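Local atomic coordinates of protein LST4 (Kluyveromyces lactis, PDB entry 4ZY8), a protein that is probably involved in amino acid uptake and in protein trafficking from the Golgi to the plasma membrane, seen here as its longin domain. Residues 112-115 with 116-119. Residues are numbered along the deposited sequence; the frame is centred on the assembly and turned at random. Where two conformers were deposited one is given.
Sequences ECWP and HISS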
loop_
_atom_site.group_PDB
_atom_site.type_symbol
_atom_site.label_atom_id
_atom_site.label_comp_id
_atom_site.label_asym_id
_atom_site.label_seq_id
_atom_site.Cartn_x
_atom_site.Cartn_y
_atom_site.Cartn_z
ATOM N N GLU A 112 15.189 -7.420 -5.691
ATOM C CA GLU A 112 15.605 -8.829 -5.747
ATOM C C GLU A 112 14.502 -9.784 -5.291
ATOM O O GLU A 112 14.331 -10.862 -5.852
ATOM C CB GLU A 112 16.838 -9.066 -4.869
ATOM C CG GLU A 112 18.153 -8.676 -5.510
ATOM C CD GLU A 112 19.273 -8.588 -4.492
ATOM O OE1 GLU A 112 18.996 -8.817 -3.286
ATOM O OE2 GLU A 112 20.420 -8.273 -4.894
ATOM N N CYS A 113 13.756 -9.377 -4.273
ATOM C CA CYS A 113 12.721 -10.224 -3.682
ATOM C C CYS A 113 11.330 -9.929 -4.231
ATOM O O CYS A 113 10.357 -10.472 -3.726
ATOM C CB CYS A 113 12.688 -10.048 -2.149
ATOM S SG CYS A 113 14.096 -10.801 -1.256
ATOM N N TRP A 114 11.231 -9.078 -5.254
ATOM C CA TRP A 114 9.916 -8.595 -5.709
ATOM C C TRP A 114 8.888 -9.698 -5.997
ATOM O O TRP A 114 7.709 -9.524 -5.690
ATOM C CB TRP A 114 10.037 -7.710 -6.963
ATOM C CG TRP A 114 8.691 -7.136 -7.288
ATOM C CD1 TRP A 114 7.878 -7.479 -8.327
ATOM C CD2 TRP A 114 7.970 -6.175 -6.510
ATOM N NE1 TRP A 114 6.704 -6.768 -8.261
ATOM C CE2 TRP A 114 6.735 -5.960 -7.152
ATOM C CE3 TRP A 114 8.249 -5.470 -5.333
ATOM C CZ2 TRP A 114 5.783 -5.064 -6.667
ATOM C CZ3 TRP A 114 7.303 -4.576 -4.852
ATOM C CH2 TRP A 114 6.083 -4.384 -5.524
ATOM N N PRO A 115 9.301 -10.825 -6.617
ATOM C CA PRO A 115 8.262 -11.848 -6.824
ATOM C C PRO A 115 7.641 -12.324 -5.502
ATOM O O PRO A 115 6.482 -12.709 -5.485
ATOM C CB PRO A 115 9.019 -12.993 -7.502
ATOM C CG PRO A 115 10.185 -12.329 -8.146
ATOM C CD PRO A 115 10.585 -11.232 -7.211
ATOM N N HIS A 116 8.412 -12.330 -4.422
ATOM C CA HIS A 116 7.839 -12.682 -3.119
ATOM C C HIS A 116 6.900 -11.588 -2.614
ATOM O O HIS A 116 5.784 -11.870 -2.217
ATOM C CB HIS A 116 8.932 -12.933 -2.083
ATOM C CG HIS A 116 9.753 -14.165 -2.354
ATOM N ND1 HIS A 116 11.001 -14.102 -2.951
ATOM C CD2 HIS A 116 9.523 -15.460 -2.088
ATOM C CE1 HIS A 116 11.486 -15.331 -3.047
ATOM N NE2 HIS A 116 10.620 -16.174 -2.526
ATOM N N ILE A 117 7.361 -10.350 -2.668
ATOM C CA ILE A 117 6.599 -9.219 -2.152
ATOM C C ILE A 117 5.281 -9.080 -2.920
ATOM O O ILE A 117 4.223 -8.990 -2.318
ATOM C CB ILE A 117 7.387 -7.897 -2.267
ATOM C CG1 ILE A 117 8.799 -8.028 -1.656
ATOM C CG2 ILE A 117 6.579 -6.722 -1.692
ATOM C CD1 ILE A 117 8.824 -8.608 -0.293
ATOM N N SER A 118 5.358 -9.142 -4.248
ATOM C CA SER A 118 4.181 -9.025 -5.115
ATOM C C SER A 118 3.133 -10.078 -4.809
ATOM O O SER A 118 1.929 -9.804 -4.771
ATOM C CB SER A 118 4.593 -9.141 -6.584
ATOM O OG SER A 118 3.446 -9.125 -7.394
ATOM N N SER A 119 3.589 -11.292 -4.557
ATOM C CA SER A 119 2.660 -12.345 -4.162
ATOM C C SER A 119 2.010 -12.070 -2.766
ATOM O O SER A 119 0.829 -12.350 -2.554
ATOM C CB SER A 119 3.377 -13.696 -4.193
ATOM O OG SER A 119 2.526 -14.724 -3.734
#
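Ser118 N donates to Trp114 O at 2.8 Å, almost straight at 170°, an i to i+4 bond that is the second of helix 114-134, after that from Ile117 N to Cys113 O. One residue earlier, Cys113 O takes two backbone N-H groups: Ile117 N at 3.2 Å, the donor lying 19° off the carbonyl plane, and His116 N at 2.8 Å in a weak, bent bond. A weak bond from Ser119 N to Pro115 O, 3.4 Å long, continues the series. Cys113 is the N-cap residue and also the point where the chain leaves the short helix 107-112, while Pro115, lacking an amide hydrogen, sits in the first turn, where no i-4 acceptor within the helix is required. Cys113 O lies at the edge of the His116 ring, 3.8 Å from ND1, a contact and not a hydrogen bond, while His116 CB is closer to the same oxygen. Outward from the backbone, the Trp114 indole reaches along the helix with CG anti to the backbone N (chi1 -174°), so that its pyrrole part comes beside Ser118. There Ser118 CB makes a CH-pi contact over one face, 4.0 Å from the centroid of the five-membered ring and offset toward the rim. The six-membered part meets Ile117 obliquely, CG2 resting 3.9 Å from Trp114 CZ3, and the two side chains cross at about a right angle. Ile117 also touches Ile163 of helix 150-166. Replacing Trp114 with an alanine would probably open a gap beside Asp69 and deprive Ser118 CB and Ile117 CG2 of their aromatic neighbour. The chemistry is thus that of a helix start in a longin domain: main-chain bonds set the turn, and the indole packs on Ile117 and Ser118, and with Ser118 meets Asp69 of strand 68-74.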